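Local coordinates for DegV family protein (Eubacterium eligens, PDB 3FDJ) that is of unknown function but probably binds a fatty acid or similar lipid between its two alpha/beta domains, at residues A[25-30]-A[259-264]; A[56-61]-A[165-170]; A[116-121]-A[270-275]; A[228-233]-A[253-258]. All blocks are in the same frame, centred on the assembly; numbering follows the deposited sequence. Where two conformers were deposited one is given.

Contact 1: A[25-30]-A[259-264]; sequences VPLTIS and GGLCSY
I29 slides past Y264 with the two side chains running in opposite directions, where the end of strand 21-30 in one alpha/beta half of the DegV fold meets the start of helix 260-266, which follows the edge strand of the other half. CG2 of I29, anti to the backbone N (the CG1 branch has chi1 -61°), comes to 3.6 Å from CD1 of Y264. It stands 4.1 Å from the centroid of the ring, 30° off its normal, an off-centre CH-pi contact. The other branch of I29 turns to the helix start: its CD1 lies 4.0 Å from the carbonyl carbon of G260, which has no side chain. Two residues before I29, L27 meets L261 obliquely, CD2 to CD2 at 4.2 Å. No hydrogen bond joins the two segments; they meet by van der Waals packing and the CH-pi contact. The polar end of Y264 is held by S58, while D38 accepts from the N-H groups of G260 and L261. L27 also borders a hexaethylene glycol, probably from the crystallisation liquor, which may mark a lipid pocket. The O of G259 is gripped twice by S263, through its N and, at 2.7 Å, through its OG.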
loop_
_atom_site.group_PDB
_atom_site.type_symbol
_atom_site.label_atom_id
_atom_site.label_comp_id
_atom_site.label_asym_id
_atom_site.label_seq_id
_atom_site.Cartn_x
_atom_site.Cartn_y
_atom_site.Cartn_z
ATOM N N VAL A 25 -9.438 -7.339 2.542
ATOM C CA VAL A 25 -10.092 -7.199 3.823
ATOM C C VAL A 25 -10.096 -5.718 4.240
ATOM O O VAL A 25 -9.044 -5.120 4.461
ATOM C CB VAL A 25 -9.406 -8.055 4.885
ATOM C CG1 VAL A 25 -10.222 -8.020 6.177
ATOM C CG2 VAL A 25 -9.258 -9.521 4.371
ATOM N N PRO A 26 -11.280 -5.117 4.321
ATOM C CA PRO A 26 -11.387 -3.674 4.502
ATOM C C PRO A 26 -10.953 -3.152 5.849
ATOM O O PRO A 26 -11.331 -3.702 6.880
ATOM C CB PRO A 26 -12.882 -3.396 4.347
ATOM C CG PRO A 26 -13.528 -4.622 4.075
ATOM C CD PRO A 26 -12.597 -5.753 4.125
ATOM N N LEU A 27 -10.176 -2.071 5.821
ATOM C CA LEU A 27 -10.011 -1.196 6.971
ATOM C C LEU A 27 -11.172 -0.197 6.982
ATOM O O LEU A 27 -11.924 -0.095 6.001
ATOM C CB LEU A 27 -8.651 -0.483 6.915
ATOM C CG LEU A 27 -7.488 -1.338 7.472
ATOM C CD1 LEU A 27 -6.962 -2.235 6.398
ATOM C CD2 LEU A 27 -6.343 -0.495 8.084
ATOM N N THR A 28 -11.290 0.558 8.072
ATOM C CA THR A 28 -12.382 1.500 8.257
ATOM C C THR A 28 -11.825 2.859 8.656
ATOM O O THR A 28 -10.941 2.935 9.503
ATOM C CB THR A 28 -13.362 1.007 9.325
ATOM O OG1 THR A 28 -13.906 -0.262 8.927
ATOM C CG2 THR A 28 -14.500 2.023 9.536
ATOM N N ILE A 29 -12.339 3.912 8.022
ATOM C CA ILE A 29 -11.996 5.281 8.334
ATOM C C ILE A 29 -13.233 5.835 9.010
ATOM O O ILE A 29 -14.335 5.600 8.538
ATOM C CB ILE A 29 -11.744 6.085 7.053
ATOM C CG1 ILE A 29 -10.578 5.495 6.251
ATOM C CG2 ILE A 29 -11.482 7.558 7.393
ATOM C CD1 ILE A 29 -11.017 4.550 5.138
ATOM N N SER A 30 -13.073 6.576 10.094
ATOM C CA SER A 30 -14.248 7.125 10.763
ATOM C C SER A 30 -14.061 8.540 11.303
ATOM O O SER A 30 -12.952 8.959 11.624
ATOM C CB SER A 30 -14.680 6.201 11.892
ATOM O OG SER A 30 -13.685 6.149 12.889
ATOM N N GLY A 259 -7.147 3.106 -3.007
ATOM C CA GLY A 259 -8.352 2.737 -2.288
ATOM C C GLY A 259 -8.589 3.715 -1.161
ATOM O O GLY A 259 -7.904 4.730 -1.076
ATOM N N GLY A 260 -9.569 3.401 -0.317
ATOM C CA GLY A 260 -10.017 4.288 0.757
ATOM C C GLY A 260 -8.936 4.630 1.781
ATOM O O GLY A 260 -8.733 5.785 2.108
ATOM N N LEU A 261 -8.251 3.612 2.283
ATOM C CA LEU A 261 -7.248 3.792 3.325
ATOM C C LEU A 261 -6.090 4.624 2.810
ATOM O O LEU A 261 -5.672 5.603 3.440
ATOM C CB LEU A 261 -6.739 2.419 3.790
ATOM C CG LEU A 261 -5.816 2.368 5.015
ATOM C CD1 LEU A 261 -4.401 2.809 4.685
ATOM C CD2 LEU A 261 -6.423 3.197 6.176
ATOM N N CYS A 262 -5.547 4.247 1.662
ATOM C CA CYS A 262 -4.463 5.022 1.081
ATOM C C CYS A 262 -4.915 6.432 0.687
ATOM O O CYS A 262 -4.146 7.373 0.834
ATOM C CB CYS A 262 -3.789 4.297 -0.080
ATOM S SG CYS A 262 -2.753 2.862 0.491
ATOM N N SER A 263 -6.157 6.597 0.260
ATOM C CA SER A 263 -6.684 7.938 -0.072
ATOM C C SER A 263 -6.766 8.806 1.178
ATOM O O SER A 263 -6.431 9.981 1.131
ATOM C CB SER A 263 -8.038 7.858 -0.784
ATOM O OG SER A 263 -7.915 7.245 -2.072
ATOM N N TYR A 264 -7.146 8.207 2.305
ATOM C CA TYR A 264 -7.216 8.941 3.569
ATOM C C TYR A 264 -5.832 9.466 3.998
ATOM O O TYR A 264 -5.702 10.635 4.337
ATOM C CB TYR A 264 -7.856 8.075 4.673
ATOM C CG TYR A 264 -7.840 8.718 6.029
ATOM C CD1 TYR A 264 -8.776 9.696 6.349
ATOM C CD2 TYR A 264 -6.880 8.390 6.980
ATOM C CE1 TYR A 264 -8.749 10.339 7.570
ATOM C CE2 TYR A 264 -6.865 9.029 8.246
ATOM C CZ TYR A 264 -7.805 9.998 8.522
ATOM O OH TYR A 264 -7.825 10.660 9.724
#

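Contact 2: A[56-61]-A[165-170]; sequences GRSYTA and LAQNGR
The extended backbone of 56-61 passes the end of helix 163-167 with R57 nearest Q167 and Y59 nearest N168, their CA atoms 7.5 and 7.0 Å apart. Q167, extended beyond CG, reaches across, and its OE1 accepts the N-H of S58 at 3.2 Å; the bond is fairly straight at 160°, but its donor lies well above the carbonyl plane. Its NE2 donates to N164 and to a water that also binds the O of G56 and the OG of S58, itself hydrogen-bonded to Y264. The helix ends in a Schellman motif, with G169 (positive phi) as C-prime and R170 N bonded to L165 O at 2.8 Å. N168, first to leave helical geometry, makes through ND2 a weak bond of 3.4 Å to the O of S58 and a stronger one to the O of N164. Its OD1 accepts from a second water at 2.6 Å, which accepts from the N of T60. R170, extended from CG to NE, only nears T60: NH2 lies 3.9 Å from OG1, which is hydrogen-bonded to Y265. NE donates to the O of M87, and NH1 at 2.9 Å to a third water that donates to the O of T60.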
loop_
_atom_site.group_PDB
_atom_site.type_symbol
_atom_site.label_atom_id
_atom_site.label_comp_id
_atom_site.label_asym_id
_atom_site.label_seq_id
_atom_site.Cartn_x
_atom_site.Cartn_y
_atom_site.Cartn_z
ATOM N N GLY A 56 -13.393 18.142 12.957
ATOM C CA GLY A 56 -12.957 17.304 14.065
ATOM C C GLY A 56 -11.939 16.239 13.684
ATOM O O GLY A 56 -11.426 16.211 12.561
ATOM N N ARG A 57 -11.648 15.359 14.630
ATOM C CA ARG A 57 -10.672 14.311 14.414
ATOM C C ARG A 57 -11.264 13.207 13.560
ATOM O O ARG A 57 -12.473 13.012 13.537
ATOM C CB ARG A 57 -10.222 13.737 15.754
ATOM C CG ARG A 57 -9.555 14.767 16.653
ATOM C CD ARG A 57 -9.568 14.335 18.104
ATOM N NE ARG A 57 -10.687 14.909 18.853
ATOM C CZ ARG A 57 -11.820 14.269 19.133
ATOM N NH1 ARG A 57 -12.018 13.029 18.724
ATOM N NH2 ARG A 57 -12.762 14.868 19.830
ATOM N N SER A 58 -10.399 12.497 12.848
ATOM C CA SER A 58 -10.803 11.307 12.129
ATOM C C SER A 58 -9.764 10.237 12.407
ATOM O O SER A 58 -8.630 10.544 12.794
ATOM C CB SER A 58 -10.952 11.565 10.630
ATOM O OG SER A 58 -9.810 12.208 10.113
ATOM N N TYR A 59 -10.182 8.994 12.206
ATOM C CA TYR A 59 -9.473 7.823 12.698
ATOM C C TYR A 59 -9.520 6.701 11.691
ATOM O O TYR A 59 -10.380 6.691 10.821
ATOM C CB TYR A 59 -10.156 7.300 13.961
ATOM C CG TYR A 59 -10.385 8.343 15.019
ATOM C CD1 TYR A 59 -9.387 8.652 15.937
ATOM C CD2 TYR A 59 -11.574 9.038 15.082
ATOM C CE1 TYR A 59 -9.582 9.629 16.903
ATOM C CE2 TYR A 59 -11.787 9.995 16.045
ATOM C CZ TYR A 59 -10.785 10.284 16.953
ATOM O OH TYR A 59 -10.994 11.242 17.912
ATOM N N THR A 60 -8.592 5.749 11.814
ATOM C CA THR A 60 -8.675 4.515 11.078
ATOM C C THR A 60 -8.617 3.329 12.034
ATOM O O THR A 60 -8.106 3.434 13.150
ATOM C CB THR A 60 -7.561 4.394 9.994
ATOM O OG1 THR A 60 -6.256 4.442 10.598
ATOM C CG2 THR A 60 -7.702 5.536 8.974
ATOM N N ALA A 61 -9.136 2.199 11.578
ATOM C CA ALA A 61 -9.130 0.973 12.375
ATOM C C ALA A 61 -8.752 -0.209 11.500
ATOM O O ALA A 61 -9.167 -0.287 10.340
ATOM C CB ALA A 61 -10.499 0.743 12.984
ATOM N N LEU A 165 -2.063 11.801 8.424
ATOM C CA LEU A 165 -0.934 11.115 9.039
ATOM C C LEU A 165 -0.547 11.755 10.374
ATOM O O LEU A 165 -0.398 11.068 11.381
ATOM C CB LEU A 165 0.290 11.099 8.111
ATOM C CG LEU A 165 0.216 10.150 6.923
ATOM C CD1 LEU A 165 1.173 10.632 5.819
ATOM C CD2 LEU A 165 0.477 8.699 7.318
ATOM N N ALA A 166 -0.416 13.077 10.378
ATOM C CA ALA A 166 0.034 13.804 11.555
ATOM C C ALA A 166 -0.975 13.728 12.691
ATOM O O ALA A 166 -0.577 13.489 13.832
ATOM C CB ALA A 166 0.366 15.276 11.217
ATOM N N GLN A 167 -2.271 13.887 12.403
ATOM C CA GLN A 167 -3.250 13.881 13.495
ATOM C C GLN A 167 -3.372 12.492 14.099
ATOM O O GLN A 167 -3.802 12.363 15.231
ATOM C CB GLN A 167 -4.625 14.405 13.059
ATOM C CG GLN A 167 -5.436 13.449 12.208
ATOM C CD GLN A 167 -6.866 13.922 11.973
ATOM O OE1 GLN A 167 -7.633 14.123 12.928
ATOM N NE2 GLN A 167 -7.244 14.061 10.705
ATOM N N ASN A 168 -2.987 11.466 13.342
ATOM C CA ASN A 168 -2.990 10.090 13.843
ATOM C C ASN A 168 -1.638 9.597 14.374
ATOM O O ASN A 168 -1.472 8.393 14.639
ATOM C CB ASN A 168 -3.541 9.152 12.762
ATOM C CG ASN A 168 -5.049 9.250 12.630
ATOM O OD1 ASN A 168 -5.794 8.754 13.491
ATOM N ND2 ASN A 168 -5.510 9.901 11.583
ATOM N N GLY A 169 -0.689 10.518 14.543
ATOM C CA GLY A 169 0.618 10.208 15.113
ATOM C C GLY A 169 1.527 9.392 14.220
ATOM O O GLY A 169 2.438 8.724 14.712
ATOM N N ARG A 170 1.299 9.431 12.910
ATOM C CA ARG A 170 2.088 8.595 12.001
ATOM C C ARG A 170 3.215 9.318 11.265
ATOM O O ARG A 170 4.012 8.679 10.562
ATOM C CB ARG A 170 1.150 7.839 11.055
ATOM C CG ARG A 170 0.470 6.746 11.862
ATOM C CD ARG A 170 -0.700 6.118 11.216
ATOM N NE ARG A 170 -1.018 4.920 11.989
ATOM C CZ ARG A 170 -2.139 4.703 12.671
ATOM N NH1 ARG A 170 -2.274 3.573 13.348
ATOM N NH2 ARG A 170 -3.135 5.583 12.665
HETATM O O HOH W 1 -10.260 14.889 10.396
HETATM O O HOH W 2 -6.452 6.226 13.776
HETATM O O HOH W 3 -5.032 3.274 14.105
#

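Contact 3: A[116-121]-A[270-275]; sequences KSTGPQ and GIILSC
The 116-121 segment turns into helix 120-134 directly over strand 271-276, and the backbones come closest where the CA atoms of Q121 and S274 stand 5.1 Å apart. P120, in the first turn of the helix, presses its ring onto the strand. CD and CG both lie 3.7 Å from CG2 of I272, and the two side chains cross at about a right angle; the CB of P120 meets the CB of S274, also at 3.7 Å. The small side chain of S274 is consistent with the close approach here. Its OG, anti to the backbone N (chi1 -174°), lies under Q121, 3.3 Å from the CA of that residue, and is hydrogen-bonded to the O of R154. The amide of Q121 is fixed at both ends: OE1 accepts from the OG of S117 at 2.7 Å, and NE2 donates to T153. This is helix-on-sheet packing of an alpha/beta fold, made between two distant parts of the chain. Strand 271-276 runs between strands 153-159 and 226-230; L155 of the former touches T118, Q121 and I272, C229 of the latter touches P120, and helix 234-248 covers I271 and L273 on the other face.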
loop_
_atom_site.group_PDB
_atom_site.type_symbol
_atom_site.label_atom_id
_atom_site.label_comp_id
_atom_site.label_asym_id
_atom_site.label_seq_id
_atom_site.Cartn_x
_atom_site.Cartn_y
_atom_site.Cartn_z
ATOM N N LYS A 116 6.032 -4.334 5.411
ATOM C CA LYS A 116 6.913 -3.229 5.782
ATOM C C LYS A 116 6.619 -1.985 4.924
ATOM O O LYS A 116 7.440 -1.083 4.805
ATOM C CB LYS A 116 8.375 -3.636 5.652
ATOM C CG LYS A 116 8.747 -4.946 6.339
ATOM C CD LYS A 116 10.250 -5.157 6.158
ATOM C CE LYS A 116 10.739 -6.507 6.580
ATOM N NZ LYS A 116 12.235 -6.513 6.502
ATOM N N SER A 117 5.425 -1.929 4.365
ATOM C CA SER A 117 5.062 -0.856 3.482
ATOM C C SER A 117 3.537 -0.741 3.335
ATOM O O SER A 117 2.797 -0.973 4.287
ATOM C CB SER A 117 5.747 -1.109 2.133
ATOM O OG SER A 117 5.688 0.037 1.282
ATOM N N THR A 118 3.086 -0.336 2.151
ATOM C CA THR A 118 1.670 -0.096 1.881
ATOM C C THR A 118 1.463 -0.043 0.376
ATOM O O THR A 118 2.432 -0.004 -0.398
ATOM C CB THR A 118 1.200 1.230 2.511
ATOM O OG1 THR A 118 -0.232 1.238 2.578
ATOM C CG2 THR A 118 1.729 2.454 1.716
ATOM N N GLY A 119 0.196 -0.034 -0.025
ATOM C CA GLY A 119 -0.210 0.291 -1.380
ATOM C C GLY A 119 0.534 -0.468 -2.447
ATOM O O GLY A 119 0.491 -1.699 -2.472
ATOM N N PRO A 120 1.213 0.263 -3.356
ATOM C CA PRO A 120 1.781 -0.428 -4.495
ATOM C C PRO A 120 2.857 -1.441 -4.167
ATOM O O PRO A 120 3.080 -2.352 -4.959
ATOM C CB PRO A 120 2.330 0.708 -5.376
ATOM C CG PRO A 120 2.501 1.845 -4.461
ATOM C CD PRO A 120 1.355 1.713 -3.482
ATOM N N GLN A 121 3.528 -1.300 -3.025
ATOM C CA GLN A 121 4.499 -2.321 -2.619
ATOM C C GLN A 121 3.792 -3.624 -2.216
ATOM O O GLN A 121 4.263 -4.722 -2.560
ATOM C CB GLN A 121 5.434 -1.778 -1.523
ATOM C CG GLN A 121 6.677 -2.668 -1.223
ATOM C CD GLN A 121 7.885 -1.895 -0.667
ATOM O OE1 GLN A 121 7.762 -0.773 -0.181
ATOM N NE2 GLN A 121 9.059 -2.539 -0.675
ATOM N N GLY A 270 -2.122 13.059 -3.778
ATOM C CA GLY A 270 -1.008 12.209 -3.429
ATOM C C GLY A 270 -0.698 11.126 -4.447
ATOM O O GLY A 270 -1.599 10.641 -5.185
ATOM N N ILE A 271 0.589 10.769 -4.498
ATOM C CA ILE A 271 1.108 9.690 -5.337
ATOM C C ILE A 271 1.889 8.713 -4.462
ATOM O O ILE A 271 2.597 9.137 -3.545
ATOM C CB ILE A 271 2.069 10.249 -6.408
ATOM C CG1 ILE A 271 1.315 11.143 -7.404
ATOM C CG2 ILE A 271 2.824 9.116 -7.112
ATOM C CD1 ILE A 271 0.356 10.404 -8.280
ATOM N N ILE A 272 1.772 7.419 -4.734
ATOM C CA ILE A 272 2.663 6.427 -4.133
ATOM C C ILE A 272 3.135 5.492 -5.241
ATOM O O ILE A 272 2.338 5.047 -6.061
ATOM C CB ILE A 272 1.970 5.582 -3.050
ATOM C CG1 ILE A 272 1.116 6.433 -2.101
ATOM C CG2 ILE A 272 3.019 4.770 -2.289
ATOM C CD1 ILE A 272 0.310 5.587 -1.113
ATOM N N LEU A 273 4.423 5.193 -5.263
ATOM C CA LEU A 273 4.955 4.276 -6.237
ATOM C C LEU A 273 5.830 3.225 -5.625
ATOM O O LEU A 273 6.483 3.447 -4.610
ATOM C CB LEU A 273 5.685 4.989 -7.379
ATOM C CG LEU A 273 7.103 5.491 -7.298
ATOM C CD1 LEU A 273 8.146 4.325 -7.416
ATOM C CD2 LEU A 273 7.328 6.505 -8.437
ATOM N N SER A 274 5.804 2.053 -6.222
ATOM C CA SER A 274 6.695 0.998 -5.829
ATOM C C SER A 274 7.352 0.354 -7.031
ATOM O O SER A 274 6.775 0.326 -8.131
ATOM C CB SER A 274 5.953 -0.029 -4.982
ATOM O OG SER A 274 6.865 -0.990 -4.490
ATOM N N CYS A 275 8.577 -0.138 -6.832
ATOM C CA CYS A 275 9.326 -0.764 -7.923
ATOM C C CYS A 275 10.193 -1.910 -7.452
ATOM O O CYS A 275 10.596 -1.962 -6.292
ATOM C CB CYS A 275 10.203 0.257 -8.628
ATOM S SG CYS A 275 11.434 1.018 -7.598
#

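Contact 4: A[228-233]-A[253-258]; sequences ICHVEN and VCVYKA
Y256 reaches over strand 226-230 from its own strand, 253-257. From CB, a chi1 of 57° sets CG between the backbone N and the carbonyl carbon, turning the ring back over the neighbouring strand. CD1 and CE1 then lie 3.4 and 3.6 Å from the O of I228, which approaches the ring obliquely. Along the other side of the ring, CE2 comes to 3.7 Å from CB of C229, which sits over the face, offset toward the rim, in a CH-pi contact. At the tip, OH packs on the CA of P120, while R123 makes a cation-pi contact with the ring. Beneath lies the parallel pairing of a beta-alpha-beta unit, in which helix 234-248 connects the two strands. I228 pairs with V255, C229 with Y256 and H230 with K257. Four backbone bonds zip the segments together; the last, A258 N to H230 O at 2.9 Å, is almost straight at the hydrogen (174°). At the H230-K257 pair the two side chains lie side by side, pointing the same way, with the CA of K257 over one face of the imidazole. ND1 accepts the N-H of N233 at 3.0 Å, tying the ring to the loop that enters the helix. On the C229 side of the sheet, A258 CB lies 4.1 Å from SG of C229 and 3.9 Å from CG2 of V231.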
loop_
_atom_site.group_PDB
_atom_site.type_symbol
_atom_site.label_atom_id
_atom_site.label_comp_id
_atom_site.label_asym_id
_atom_site.label_seq_id
_atom_site.Cartn_x
_atom_site.Cartn_y
_atom_site.Cartn_z
ATOM N N ILE A 228 2.116 2.437 -9.677
ATOM C CA ILE A 228 1.870 3.786 -9.169
ATOM C C ILE A 228 0.376 3.945 -8.871
ATOM O O ILE A 228 -0.463 3.749 -9.777
ATOM C CB ILE A 228 2.262 4.868 -10.207
ATOM C CG1 ILE A 228 3.680 4.659 -10.754
ATOM C CG2 ILE A 228 2.053 6.284 -9.617
ATOM C CD1 ILE A 228 4.087 5.603 -11.944
ATOM N N CYS A 229 0.035 4.280 -7.627
ATOM C CA CYS A 229 -1.329 4.659 -7.292
ATOM C C CYS A 229 -1.390 6.153 -6.985
ATOM O O CYS A 229 -0.372 6.788 -6.656
ATOM C CB CYS A 229 -1.935 3.805 -6.166
ATOM S SG CYS A 229 -1.397 4.270 -4.611
ATOM N N HIS A 230 -2.569 6.728 -7.193
ATOM C CA HIS A 230 -2.803 8.130 -7.019
ATOM C C HIS A 230 -4.149 8.379 -6.379
ATOM O O HIS A 230 -5.081 7.573 -6.507
ATOM C CB HIS A 230 -2.715 8.869 -8.361
ATOM C CG HIS A 230 -3.806 8.508 -9.307
ATOM N ND1 HIS A 230 -5.037 9.132 -9.293
ATOM C CD2 HIS A 230 -3.882 7.537 -10.246
ATOM C CE1 HIS A 230 -5.810 8.577 -10.209
ATOM N NE2 HIS A 230 -5.133 7.608 -10.802
ATOM N N VAL A 231 -4.240 9.506 -5.694
ATOM C CA VAL A 231 -5.464 9.972 -5.070
ATOM C C VAL A 231 -5.907 11.192 -5.859
ATOM O O VAL A 231 -5.455 12.320 -5.591
ATOM C CB VAL A 231 -5.243 10.392 -3.618
ATOM C CG1 VAL A 231 -6.598 10.735 -2.976
ATOM C CG2 VAL A 231 -4.491 9.302 -2.839
ATOM N N GLU A 232 -6.772 10.952 -6.827
ATOM C CA GLU A 232 -7.304 12.001 -7.722
ATOM C C GLU A 232 -6.171 12.815 -8.329
ATOM O O GLU A 232 -6.230 14.038 -8.398
ATOM C CB GLU A 232 -8.324 12.868 -6.967
ATOM C CG GLU A 232 -9.453 12.005 -6.402
ATOM C CD GLU A 232 -10.697 12.780 -5.993
ATOM O OE1 GLU A 232 -10.608 14.000 -5.734
ATOM O OE2 GLU A 232 -11.770 12.146 -5.924
ATOM N N ASN A 233 -5.124 12.122 -8.765
ATOM C CA ASN A 233 -4.050 12.755 -9.488
ATOM C C ASN A 233 -3.506 11.853 -10.576
ATOM O O ASN A 233 -2.327 11.541 -10.625
ATOM C CB ASN A 233 -2.956 13.198 -8.545
ATOM C CG ASN A 233 -2.130 14.313 -9.120
ATOM O OD1 ASN A 233 -2.299 14.664 -10.294
ATOM N ND2 ASN A 233 -1.261 14.908 -8.299
ATOM N N VAL A 253 4.375 -1.498 -16.324
ATOM C CA VAL A 253 3.918 -0.352 -15.551
ATOM C C VAL A 253 2.416 -0.412 -15.440
ATOM O O VAL A 253 1.730 -0.775 -16.390
ATOM C CB VAL A 253 4.296 0.986 -16.207
ATOM C CG1 VAL A 253 3.907 2.188 -15.292
ATOM C CG2 VAL A 253 5.761 1.030 -16.482
ATOM N N CYS A 254 1.905 -0.080 -14.267
ATOM C CA CYS A 254 0.477 0.085 -14.079
ATOM C C CYS A 254 0.246 1.333 -13.205
ATOM O O CYS A 254 0.855 1.465 -12.138
ATOM C CB CYS A 254 -0.133 -1.152 -13.428
ATOM S SG CYS A 254 -1.932 -1.078 -13.339
ATOM N N VAL A 255 -0.633 2.217 -13.677
ATOM C CA VAL A 255 -1.091 3.395 -12.934
ATOM C C VAL A 255 -2.553 3.161 -12.582
ATOM O O VAL A 255 -3.367 2.827 -13.461
ATOM C CB VAL A 255 -1.006 4.658 -13.802
ATOM C CG1 VAL A 255 -1.776 5.851 -13.153
ATOM C CG2 VAL A 255 0.453 5.014 -14.089
ATOM N N TYR A 256 -2.912 3.358 -11.318
ATOM C CA TYR A 256 -4.270 3.061 -10.890
ATOM C C TYR A 256 -4.664 3.867 -9.662
ATOM O O TYR A 256 -3.837 4.514 -9.032
ATOM C CB TYR A 256 -4.411 1.560 -10.602
ATOM C CG TYR A 256 -3.430 1.059 -9.577
ATOM C CD1 TYR A 256 -2.109 0.785 -9.937
ATOM C CD2 TYR A 256 -3.808 0.852 -8.255
ATOM C CE1 TYR A 256 -1.190 0.358 -9.003
ATOM C CE2 TYR A 256 -2.896 0.398 -7.318
ATOM C CZ TYR A 256 -1.588 0.170 -7.708
ATOM O OH TYR A 256 -0.675 -0.275 -6.820
ATOM N N LYS A 257 -5.952 3.850 -9.350
ATOM C CA LYS A 257 -6.472 4.645 -8.243
ATOM C C LYS A 257 -6.196 3.991 -6.881
ATOM O O LYS A 257 -6.363 2.783 -6.692
ATOM C CB LYS A 257 -7.977 4.846 -8.379
ATOM C CG LYS A 257 -8.410 5.581 -9.630
ATOM C CD LYS A 257 -9.923 5.774 -9.626
ATOM C CE LYS A 257 -10.367 6.522 -10.856
ATOM N NZ LYS A 257 -10.063 5.708 -12.062
ATOM N N ALA A 258 -5.858 4.831 -5.921
ATOM C CA ALA A 258 -5.776 4.420 -4.520
ATOM C C ALA A 258 -7.146 4.018 -3.986
ATOM O O ALA A 258 -8.185 4.487 -4.471
ATOM C CB ALA A 258 -5.173 5.545 -3.683
#

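Overall arrangement
Contacts 3 and 4 share one sheet, their centres 10 Å apart: the O of I272 bonds the N of C229 at 2.9 Å, and P120 packs on both. From there strand 253-257 leads through A258 into helix 260-266, carrying contact 4 into contact 1, about 15 Å away between centres. Contact 1 adjoins contact 3, through C262 against T118 and G119. Contacts 1 and 2 meet on the sheet of the other half, where OH of Y264 lies 2.5 Å from OG of S58. A hexaethylene glycol close to L27, T60 and T118 (contacts 1 to 3), probably from the crystallisation liquor, may mark a lipid-binding pocket; the sodium ion lies about 13 Å from the side chain of V231.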